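Local coordinates for transcriptional regulator AefR (Pseudomonas syringae pv. tomato, PDB 3CDL), which probably binds DNA at cis-regulatory sites and controls transcription there, as a regulator of the TetR family, at residues A20-G23 / I29-M32; A58-R63 / L103-V108; R95-S100 / S165-P170; V110-T113 / E118-Q121. All coordinates share one frame; numbering follows the deposited sequence.

In the fold
Interaction 1 comes first along the chain, in the predicted DNA-binding region, where helix 9-24 meets the loop before helix 32-39. Interaction 2 joins helix 53-64 to helix 100-114; the centres of interactions 1 and 2 are about 13 Å apart, and Phe22 touches Met60 and Val108, so helix 9-24 also lies against both these helices. Interaction 3, centred about 14 Å from the centre of interaction 2, ties helix 82-97 to the junction of helices 152-167 and 169-174. Interaction 4, centred about 11 Å from that of interaction 2, packs the end of helix 100-114 against helix 117-125. Helix 100-114, shared by interactions 2 and 4, also touches Phe168 of interaction 3, linking helix 9-24 to parts that meet the second subunit.

Interaction 1 of 4, residues A20-G23 / I29-M32; sequences AEFG and ITSM
Thr30 fits into the corner between Glu21 and Phe22 near the end of helix 9-24, and its branched side chain supplies more than half of the buried surface. Its CB lies at the edge of the Phe22 ring, close to the ring plane, 3.6 Å from CD2, and the two side chains are roughly perpendicular. The methyl CG2, anti to the backbone N of Thr30, is carried against the aliphatic root of Glu21, 3.6 Å from CB. A beta-branched residue suits this place because one short side chain presents carbon to both neighbours. The hydroxyl OG1 stays 3.5 Å from the backbone O of Glu21, with no hydrogen bond between them.

This tightly packed, buried part contrasts with the ends of the two segments. Ile29 and Gly23 are exposed and make no contact with the other segment, and Ser31 turns its CB away to serve as N-cap of helix 32-39. Ile35 of that helix touches both Thr30 and Phe22, while Phe27 meets the Phe22 ring. Such packing of a first helix against the entry to the next is consistent with the three-helix DNA-binding domain of TetR regulators, whose predicted helix-turn-helix begins here.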
loop_
_atom_site.group_PDB
_atom_site.type_symbol
_atom_site.label_atom_id
_atom_site.label_comp_id
_atom_site.label_asym_id
_atom_site.label_seq_id
_atom_site.Cartn_x
_atom_site.Cartn_y
_atom_site.Cartn_z
ATOM N N ALA B 20 2.939 -20.384 -3.555
ATOM C CA ALA B 20 3.410 -21.047 -2.351
ATOM C C ALA B 20 4.924 -21.008 -2.269
ATOM O O ALA B 20 5.477 -20.545 -1.274
ATOM C CB ALA B 20 2.925 -22.471 -2.343
ATOM N N GLU B 21 5.592 -21.472 -3.326
ATOM C CA GLU B 21 7.051 -21.488 -3.353
ATOM C C GLU B 21 7.657 -20.089 -3.296
ATOM O O GLU B 21 8.606 -19.887 -2.546
ATOM C CB GLU B 21 7.607 -22.265 -4.554
ATOM C CG GLU B 21 7.547 -23.806 -4.447
ATOM C CD GLU B 21 8.393 -24.420 -3.314
ATOM O OE1 GLU B 21 8.048 -25.534 -2.846
ATOM O OE2 GLU B 21 9.401 -23.811 -2.896
ATOM N N PHE B 22 7.128 -19.139 -4.076
ATOM C CA PHE B 22 7.637 -17.764 -4.053
ATOM C C PHE B 22 7.353 -17.140 -2.688
ATOM O O PHE B 22 8.044 -16.215 -2.255
ATOM C CB PHE B 22 6.997 -16.872 -5.124
ATOM C CG PHE B 22 7.286 -17.281 -6.531
ATOM C CD1 PHE B 22 6.331 -17.090 -7.522
ATOM C CD2 PHE B 22 8.506 -17.841 -6.885
ATOM C CE1 PHE B 22 6.585 -17.475 -8.849
ATOM C CE2 PHE B 22 8.766 -18.228 -8.216
ATOM C CZ PHE B 22 7.804 -18.048 -9.195
ATOM N N GLY B 23 6.311 -17.634 -2.031
ATOM C CA GLY B 23 5.997 -17.191 -0.696
ATOM C C GLY B 23 6.989 -17.790 0.277
ATOM O O GLY B 23 7.326 -17.182 1.287
ATOM N N ILE B 29 15.228 -16.853 -5.933
ATOM C CA ILE B 29 15.868 -18.126 -5.567
ATOM C C ILE B 29 15.017 -19.378 -5.879
ATOM O O ILE B 29 15.537 -20.497 -5.845
ATOM C CB ILE B 29 16.354 -18.180 -4.080
ATOM C CG1 ILE B 29 15.238 -18.683 -3.149
ATOM C CG2 ILE B 29 16.965 -16.844 -3.641
ATOM C CD1 ILE B 29 15.740 -19.205 -1.805
ATOM N N THR B 30 13.730 -19.189 -6.171
ATOM C CA THR B 30 12.824 -20.299 -6.489
ATOM C C THR B 30 12.980 -20.724 -7.938
ATOM O O THR B 30 12.891 -19.903 -8.846
ATOM C CB THR B 30 11.367 -19.903 -6.265
ATOM O OG1 THR B 30 11.207 -19.445 -4.921
ATOM C CG2 THR B 30 10.442 -21.095 -6.503
ATOM N N SER B 31 13.198 -22.012 -8.151
ATOM C CA SER B 31 13.392 -22.550 -9.490
ATOM C C SER B 31 12.170 -23.307 -10.025
ATOM O O SER B 31 11.326 -23.798 -9.261
ATOM C CB SER B 31 14.598 -23.474 -9.489
ATOM O OG SER B 31 14.370 -24.549 -8.602
HETATM N N MSE B 32 12.112 -23.399 -11.353
HETATM C CA MSE B 32 11.031 -24.065 -12.074
HETATM C C MSE B 32 10.868 -25.519 -11.659
HETATM O O MSE B 32 9.746 -26.024 -11.598
HETATM C CB MSE B 32 11.256 -23.981 -13.584
HETATM C CG MSE B 32 11.271 -22.573 -14.141
HETATM SE SE MSE B 32 9.585 -21.632 -13.859
HETATM C CE MSE B 32 8.616 -22.255 -15.440
#

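Interaction 2 of 4, residues A58-R63 / L103-V108; sequences AEMLQR and LDLARV
Met60, a selenomethionine, and Leu105 lie alongside each other, their chains running opposite ways, where helix 53-64 meets helix 100-114. The branch of Leu105 that does most of the touching is CD1, which lies 3.5 Å from Met60 CG and at the same distance from the backbone O of Met60. CG of Leu105 stands anti to its backbone N (chi1 158°), and this carries the fork across to the other helix; the second methyl, CD2, reaches as far as CB of Arg63, 4.1 Å away. Two methyls on one branch point let leucine touch successive turns of the facing helix.

The chain of Met60 bends at its last torsion (chi3 41°), bringing CE to CG2 of Val108 at 3.3 Å, a close approach, with the two side chains set nearly square to one another. An unbranched, flexible chain is well suited to pass beside Leu105 and still meet a valine one turn further on.

The segment axes come within 10.0 Å at 126°, an oblique crossing, nearer perpendicular than antiparallel, which in the TetR fold sets the fourth helix, the connector from the DNA-binding domain, against the C-terminal domain. Helix 9-24 adds to the same apolar cluster, with Ile19 touching Leu105 and Val108.

At the rim, only the root of Arg63 belongs to the contact; its extended chain leads away to a salt bridge with Glu12. Its NE also bonds Glu59 OE1 at 3.1 Å, nearly in the guanidinium plane but from above the carboxylate plane. On the other helix, Arg107 NH2 pairs with Asp104 OD1 at 2.6 Å.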
loop_
_atom_site.group_PDB
_atom_site.type_symbol
_atom_site.label_atom_id
_atom_site.label_comp_id
_atom_site.label_asym_id
_atom_site.label_seq_id
_atom_site.Cartn_x
_atom_site.Cartn_y
_atom_site.Cartn_z
ATOM N N ALA B 58 4.481 -12.764 -15.411
ATOM C CA ALA B 58 3.601 -12.001 -16.299
ATOM C C ALA B 58 2.147 -12.377 -16.072
ATOM O O ALA B 58 1.284 -11.511 -16.053
ATOM C CB ALA B 58 3.973 -12.216 -17.753
ATOM N N GLU B 59 1.901 -13.671 -15.872
ATOM C CA GLU B 59 0.562 -14.209 -15.716
ATOM C C GLU B 59 -0.029 -13.830 -14.370
ATOM O O GLU B 59 -1.179 -13.422 -14.284
ATOM C CB GLU B 59 0.581 -15.730 -15.849
ATOM C CG GLU B 59 -0.518 -16.303 -16.752
ATOM C CD GLU B 59 -1.906 -16.171 -16.183
ATOM O OE1 GLU B 59 -2.462 -17.183 -15.706
ATOM O OE2 GLU B 59 -2.452 -15.055 -16.222
HETATM N N MSE B 60 0.775 -13.972 -13.320
HETATM C CA MSE B 60 0.404 -13.539 -11.980
HETATM C C MSE B 60 0.042 -12.057 -11.899
HETATM O O MSE B 60 -0.904 -11.683 -11.208
HETATM C CB MSE B 60 1.553 -13.817 -11.028
HETATM C CG MSE B 60 1.469 -15.149 -10.354
HETATM SE SE MSE B 60 3.128 -15.619 -9.473
HETATM C CE MSE B 60 3.676 -13.944 -8.664
ATOM N N LEU B 61 0.811 -11.220 -12.590
ATOM C CA LEU B 61 0.537 -9.793 -12.659
ATOM C C LEU B 61 -0.840 -9.544 -13.287
ATOM O O LEU B 61 -1.719 -8.964 -12.640
ATOM C CB LEU B 61 1.645 -9.089 -13.445
ATOM C CG LEU B 61 2.021 -7.649 -13.116
ATOM C CD1 LEU B 61 2.445 -7.497 -11.652
ATOM C CD2 LEU B 61 3.125 -7.159 -14.057
ATOM N N GLN B 62 -1.029 -10.010 -14.527
ATOM C CA GLN B 62 -2.314 -9.906 -15.232
ATOM C C GLN B 62 -3.478 -10.209 -14.300
ATOM O O GLN B 62 -4.460 -9.480 -14.275
ATOM C CB GLN B 62 -2.385 -10.853 -16.445
ATOM C CG GLN B 62 -1.214 -10.794 -17.455
ATOM C CD GLN B 62 -1.125 -9.487 -18.248
ATOM O OE1 GLN B 62 -1.476 -9.440 -19.433
ATOM N NE2 GLN B 62 -0.638 -8.426 -17.600
ATOM N N ARG B 63 -3.333 -11.283 -13.525
ATOM C CA ARG B 63 -4.349 -11.772 -12.590
ATOM C C ARG B 63 -4.620 -10.836 -11.433
ATOM O O ARG B 63 -5.701 -10.870 -10.842
ATOM C CB ARG B 63 -3.906 -13.098 -11.993
ATOM C CG ARG B 63 -4.145 -14.288 -12.843
ATOM C CD ARG B 63 -3.872 -15.531 -12.031
ATOM N NE ARG B 63 -3.750 -16.716 -12.876
ATOM C CZ ARG B 63 -4.044 -17.948 -12.481
ATOM N NH1 ARG B 63 -4.492 -18.161 -11.252
ATOM N NH2 ARG B 63 -3.900 -18.961 -13.319
ATOM N N LEU B 103 -5.379 -12.391 -1.943
ATOM C CA LEU B 103 -4.417 -11.734 -1.062
ATOM C C LEU B 103 -3.051 -12.377 -1.149
ATOM O O LEU B 103 -2.038 -11.682 -1.177
ATOM C CB LEU B 103 -4.914 -11.687 0.381
ATOM C CG LEU B 103 -6.037 -10.657 0.576
ATOM C CD1 LEU B 103 -6.675 -10.860 1.920
ATOM C CD2 LEU B 103 -5.596 -9.169 0.368
ATOM N N ASP B 104 -3.033 -13.700 -1.210
ATOM C CA ASP B 104 -1.804 -14.464 -1.389
ATOM C C ASP B 104 -1.018 -14.093 -2.641
ATOM O O ASP B 104 0.167 -13.829 -2.558
ATOM C CB ASP B 104 -2.108 -15.956 -1.365
ATOM C CG ASP B 104 -2.431 -16.444 0.029
ATOM O OD1 ASP B 104 -2.441 -15.589 0.935
ATOM O OD2 ASP B 104 -2.684 -17.660 0.220
ATOM N N LEU B 105 -1.684 -14.082 -3.790
ATOM C CA LEU B 105 -1.061 -13.685 -5.034
ATOM C C LEU B 105 -0.527 -12.257 -4.909
ATOM O O LEU B 105 0.631 -11.983 -5.234
ATOM C CB LEU B 105 -2.083 -13.779 -6.165
ATOM C CG LEU B 105 -1.863 -12.971 -7.450
ATOM C CD1 LEU B 105 -1.226 -13.838 -8.477
ATOM C CD2 LEU B 105 -3.174 -12.487 -7.966
ATOM N N ALA B 106 -1.388 -11.358 -4.436
ATOM C CA ALA B 106 -1.033 -9.982 -4.213
ATOM C C ALA B 106 0.259 -9.877 -3.405
ATOM O O ALA B 106 1.173 -9.134 -3.782
ATOM C CB ALA B 106 -2.156 -9.285 -3.504
ATOM N N ARG B 107 0.320 -10.625 -2.300
ATOM C CA ARG B 107 1.500 -10.635 -1.443
ATOM C C ARG B 107 2.763 -11.046 -2.205
ATOM O O ARG B 107 3.750 -10.301 -2.251
ATOM C CB ARG B 107 1.297 -11.569 -0.265
ATOM C CG ARG B 107 0.999 -10.873 1.029
ATOM C CD ARG B 107 0.762 -11.879 2.152
ATOM N NE ARG B 107 -0.422 -12.714 1.886
ATOM C CZ ARG B 107 -1.585 -12.594 2.528
ATOM N NH1 ARG B 107 -1.725 -11.689 3.492
ATOM N NH2 ARG B 107 -2.611 -13.387 2.221
ATOM N N VAL B 108 2.739 -12.225 -2.821
ATOM C CA VAL B 108 3.910 -12.629 -3.595
ATOM C C VAL B 108 4.255 -11.642 -4.727
ATOM O O VAL B 108 5.426 -11.431 -4.969
ATOM C CB VAL B 108 3.987 -14.175 -3.983
ATOM C CG1 VAL B 108 3.228 -15.030 -2.990
ATOM C CG2 VAL B 108 3.523 -14.452 -5.370
#

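Interaction 3 of 4, residues R95-S100 / S165-P170; sequences RNLTDS and SFAFWP
In the all-helical C-terminal domain of this TetR-family regulator, Leu97 at the end of helix 82-97 packs against Ala167 and Phe168, where helix 152-167 gives way to helix 169-174. The contact thus joins two helix ends, each followed closely by a new helix: Thr98 leaves helical geometry on one side and Phe168 on the other. Asp99 then caps the start of helix 100-114, through OD1 to the backbone N of Phe102.

Leucine and alanine suit this buried spot, since the small Ala167 lets the backbones approach, with the Leu97 and Ala167 CA atoms 6.2 Å apart, and the leucine side chain packs between them. On the far side of the junction, Trp169 stacks on Trp169 of the second subunit and Phe166 on Phe154 of that subunit, placing the junction beside the dimer interface. The Phe168 ring turns instead to helix 100-114, where it touches Phe102, Leu103 and Ala106.

CG of Leu97, anti to its carbonyl carbon (chi1 -86°), passes 4.3 Å from Phe168 CB. CB of Leu97 is 3.7 Å from Ala167 O, and the Leu97 methyl CD2 meets Ala167 CB at 3.7 Å.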
loop_
_atom_site.group_PDB
_atom_site.type_symbol
_atom_site.label_atom_id
_atom_site.label_comp_id
_atom_site.label_asym_id
_atom_site.label_seq_id
_atom_site.Cartn_x
_atom_site.Cartn_y
_atom_site.Cartn_z
ATOM N N ARG B 95 -15.697 -7.739 -2.475
ATOM C CA ARG B 95 -15.766 -9.200 -2.479
ATOM C C ARG B 95 -14.475 -9.824 -3.076
ATOM O O ARG B 95 -14.051 -10.920 -2.675
ATOM C CB ARG B 95 -17.030 -9.670 -3.228
ATOM C CG ARG B 95 -18.373 -9.335 -2.520
ATOM C CD ARG B 95 -19.568 -9.997 -3.239
ATOM N NE ARG B 95 -20.306 -9.074 -4.111
ATOM C CZ ARG B 95 -21.435 -8.436 -3.778
ATOM N NH1 ARG B 95 -22.010 -8.608 -2.585
ATOM N NH2 ARG B 95 -21.997 -7.612 -4.647
ATOM N N ASN B 96 -13.852 -9.111 -4.015
ATOM C CA ASN B 96 -12.615 -9.572 -4.641
ATOM C C ASN B 96 -11.408 -9.437 -3.703
ATOM O O ASN B 96 -10.574 -10.335 -3.610
ATOM C CB ASN B 96 -12.374 -8.859 -5.990
ATOM C CG ASN B 96 -13.458 -9.162 -7.017
ATOM O OD1 ASN B 96 -13.763 -10.325 -7.313
ATOM N ND2 ASN B 96 -14.045 -8.114 -7.568
ATOM N N LEU B 97 -11.338 -8.314 -3.001
ATOM C CA LEU B 97 -10.334 -8.091 -1.951
ATOM C C LEU B 97 -10.447 -9.075 -0.778
ATOM O O LEU B 97 -9.470 -9.293 -0.057
ATOM C CB LEU B 97 -10.495 -6.684 -1.376
ATOM C CG LEU B 97 -9.879 -5.397 -1.931
ATOM C CD1 LEU B 97 -9.744 -5.338 -3.447
ATOM C CD2 LEU B 97 -10.705 -4.219 -1.402
ATOM N N THR B 98 -11.637 -9.633 -0.556
ATOM C CA THR B 98 -11.848 -10.434 0.641
ATOM C C THR B 98 -11.769 -11.897 0.266
ATOM O O THR B 98 -12.533 -12.734 0.747
ATOM C CB THR B 98 -13.177 -10.077 1.376
ATOM O OG1 THR B 98 -13.362 -8.658 1.378
ATOM C CG2 THR B 98 -13.124 -10.541 2.816
ATOM N N ASP B 99 -10.845 -12.179 -0.643
ATOM C CA ASP B 99 -10.541 -13.527 -1.099
ATOM C C ASP B 99 -9.075 -13.816 -0.738
ATOM O O ASP B 99 -8.170 -13.171 -1.252
ATOM C CB ASP B 99 -10.776 -13.627 -2.616
ATOM C CG ASP B 99 -10.505 -15.027 -3.163
ATOM O OD1 ASP B 99 -9.325 -15.461 -3.172
ATOM O OD2 ASP B 99 -11.479 -15.705 -3.581
ATOM N N SER B 100 -8.851 -14.779 0.151
ATOM C CA SER B 100 -7.503 -15.105 0.635
ATOM C C SER B 100 -6.524 -15.665 -0.431
ATOM O O SER B 100 -5.312 -15.541 -0.283
ATOM C CB SER B 100 -7.586 -16.060 1.828
ATOM O OG SER B 100 -8.135 -17.292 1.415
ATOM N N SER B 165 -7.405 0.574 1.815
ATOM C CA SER B 165 -6.678 1.004 3.020
ATOM C C SER B 165 -7.096 0.182 4.238
ATOM O O SER B 165 -6.380 0.140 5.243
ATOM C CB SER B 165 -6.869 2.501 3.273
ATOM O OG SER B 165 -8.234 2.822 3.519
ATOM N N PHE B 166 -8.236 -0.489 4.110
ATOM C CA PHE B 166 -8.774 -1.400 5.131
ATOM C C PHE B 166 -8.725 -2.861 4.691
ATOM O O PHE B 166 -8.489 -3.759 5.498
ATOM C CB PHE B 166 -10.248 -1.063 5.460
ATOM C CG PHE B 166 -10.436 0.304 6.056
ATOM C CD1 PHE B 166 -10.044 0.565 7.379
ATOM C CD2 PHE B 166 -10.980 1.346 5.288
ATOM C CE1 PHE B 166 -10.211 1.828 7.932
ATOM C CE2 PHE B 166 -11.144 2.611 5.825
ATOM C CZ PHE B 166 -10.762 2.855 7.142
ATOM N N ALA B 167 -8.994 -3.099 3.410
ATOM C CA ALA B 167 -9.213 -4.447 2.941
ATOM C C ALA B 167 -8.103 -4.956 2.013
ATOM O O ALA B 167 -8.197 -6.065 1.458
ATOM C CB ALA B 167 -10.574 -4.546 2.284
ATOM N N PHE B 168 -7.044 -4.179 1.828
ATOM C CA PHE B 168 -5.973 -4.675 0.977
ATOM C C PHE B 168 -4.599 -4.546 1.621
ATOM O O PHE B 168 -4.047 -5.558 2.074
ATOM C CB PHE B 168 -6.052 -4.063 -0.405
ATOM C CG PHE B 168 -5.015 -4.574 -1.346
ATOM C CD1 PHE B 168 -5.165 -5.832 -1.962
ATOM C CD2 PHE B 168 -3.886 -3.800 -1.641
ATOM C CE1 PHE B 168 -4.199 -6.316 -2.842
ATOM C CE2 PHE B 168 -2.919 -4.267 -2.502
ATOM C CZ PHE B 168 -3.081 -5.533 -3.120
ATOM N N TRP B 169 -4.057 -3.328 1.687
ATOM C CA TRP B 169 -2.770 -3.101 2.342
ATOM C C TRP B 169 -2.547 -3.737 3.730
ATOM O O TRP B 169 -1.541 -4.393 3.917
ATOM C CB TRP B 169 -2.427 -1.618 2.347
ATOM C CG TRP B 169 -2.316 -1.086 0.937
ATOM C CD1 TRP B 169 -3.110 -0.138 0.347
ATOM C CD2 TRP B 169 -1.362 -1.482 -0.050
ATOM N NE1 TRP B 169 -2.699 0.093 -0.962
ATOM C CE2 TRP B 169 -1.632 -0.725 -1.230
ATOM C CE3 TRP B 169 -0.317 -2.415 -0.068
ATOM C CZ2 TRP B 169 -0.873 -0.863 -2.407
ATOM C CZ3 TRP B 169 0.440 -2.559 -1.250
ATOM C CH2 TRP B 169 0.160 -1.780 -2.393
ATOM N N PRO B 170 -3.450 -3.533 4.720
ATOM C CA PRO B 170 -3.208 -4.269 5.966
ATOM C C PRO B 170 -2.980 -5.762 5.782
ATOM O O PRO B 170 -2.137 -6.346 6.461
ATOM C CB PRO B 170 -4.482 -3.999 6.779
ATOM C CG PRO B 170 -4.846 -2.606 6.381
ATOM C CD PRO B 170 -4.620 -2.634 4.859
#

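Interaction 4 of 4, residues V110-T113 / E118-Q121; sequences VGAT and ERAQ
Arg119 begins its path toward the end of helix 100-114 at CB, which lies 3.9 Å from the backbone O of Ala112 and only slightly farther from CA of Thr113. CG continues past the same carbonyl, at 3.8 Å, and is 4.2 Å from the methyl CG2 of Thr113. The chain then bends twice, at chi2 (87°) and chi3 (56°), and these turns fold the guanidinium back over the helix end instead of letting it run outward. CZ comes to 3.5 Å from Ala112 O. At the tip NH1 stands near that oxygen too, but the modelled approach is implausibly close and poorly angled, so no hydrogen bond can be claimed and the exact placing of NH1 is doubtful. Arginine suits the place because its long stem can pass the helix end and still deliver the guanidinium to an aromatic ring.

That ring is Phe57 of helix 53-64, which receives the guanidinium in a cation-pi contact and also touches Ala112 and Thr113. The hydroxyl of Thr113 turns elsewhere, bonding the backbone O of Thr173 of the second subunit. The bend between helices 100-114 and 117-125 therefore sits with helix 53-64 and the loop at Phe27 and Glu28 beside Arg119, and with the second subunit beside Thr113 and Ala120, where Phe174 of that subunit packs on the alanine.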
loop_
_atom_site.group_PDB
_atom_site.type_symbol
_atom_site.label_atom_id
_atom_site.label_comp_id
_atom_site.label_asym_id
_atom_site.label_seq_id
_atom_site.Cartn_x
_atom_site.Cartn_y
_atom_site.Cartn_z
ATOM N N VAL B 110 3.566 -8.149 -5.050
ATOM C CA VAL B 110 4.153 -7.039 -4.333
ATOM C C VAL B 110 5.517 -7.396 -3.755
ATOM O O VAL B 110 6.475 -6.626 -3.875
ATOM C CB VAL B 110 3.223 -6.550 -3.209
ATOM C CG1 VAL B 110 3.890 -5.391 -2.432
ATOM C CG2 VAL B 110 1.889 -6.121 -3.800
ATOM N N GLY B 111 5.606 -8.561 -3.128
ATOM C CA GLY B 111 6.879 -9.023 -2.591
ATOM C C GLY B 111 7.934 -9.175 -3.670
ATOM O O GLY B 111 9.125 -8.931 -3.440
ATOM N N ALA B 112 7.501 -9.580 -4.855
ATOM C CA ALA B 112 8.442 -9.778 -5.932
ATOM C C ALA B 112 8.811 -8.461 -6.608
ATOM O O ALA B 112 9.848 -8.371 -7.237
ATOM C CB ALA B 112 7.915 -10.823 -6.956
ATOM N N THR B 113 7.980 -7.430 -6.507
ATOM C CA THR B 113 8.364 -6.192 -7.207
ATOM C C THR B 113 9.030 -5.151 -6.329
ATOM O O THR B 113 9.812 -4.356 -6.830
ATOM C CB THR B 113 7.226 -5.559 -8.118
ATOM O OG1 THR B 113 6.489 -4.576 -7.392
ATOM C CG2 THR B 113 6.275 -6.597 -8.620
ATOM N N GLU B 118 13.588 -4.043 -12.254
ATOM C CA GLU B 118 13.089 -4.619 -13.521
ATOM C C GLU B 118 11.652 -5.094 -13.447
ATOM O O GLU B 118 10.915 -5.056 -14.425
ATOM C CB GLU B 118 13.958 -5.816 -13.915
ATOM C CG GLU B 118 13.370 -6.763 -14.982
ATOM C CD GLU B 118 14.445 -7.601 -15.669
ATOM O OE1 GLU B 118 14.330 -8.851 -15.633
ATOM O OE2 GLU B 118 15.404 -7.013 -16.234
ATOM N N ARG B 119 11.281 -5.586 -12.281
ATOM C CA ARG B 119 9.971 -6.116 -12.064
ATOM C C ARG B 119 9.038 -4.925 -11.787
ATOM O O ARG B 119 7.849 -4.960 -12.132
ATOM C CB ARG B 119 10.041 -7.059 -10.879
ATOM C CG ARG B 119 9.226 -8.324 -10.973
ATOM C CD ARG B 119 9.889 -9.514 -11.653
ATOM N NE ARG B 119 11.183 -9.945 -11.098
ATOM C CZ ARG B 119 11.421 -10.206 -9.814
ATOM N NH1 ARG B 119 10.455 -10.048 -8.929
ATOM N NH2 ARG B 119 12.624 -10.591 -9.412
ATOM N N ALA B 120 9.580 -3.866 -11.182
ATOM C CA ALA B 120 8.823 -2.632 -10.970
ATOM C C ALA B 120 8.446 -2.007 -12.307
ATOM O O ALA B 120 7.326 -1.580 -12.493
ATOM C CB ALA B 120 9.607 -1.656 -10.137
ATOM N N GLN B 121 9.372 -1.993 -13.249
ATOM C CA GLN B 121 9.100 -1.413 -14.559
ATOM C C GLN B 121 8.142 -2.219 -15.446
ATOM O O GLN B 121 7.619 -1.691 -16.418
ATOM C CB GLN B 121 10.403 -1.084 -15.291
ATOM C CG GLN B 121 11.062 -2.229 -16.009
ATOM C CD GLN B 121 12.373 -1.810 -16.663
ATOM O OE1 GLN B 121 13.106 -2.637 -17.205
ATOM N NE2 GLN B 121 12.680 -0.526 -16.598
#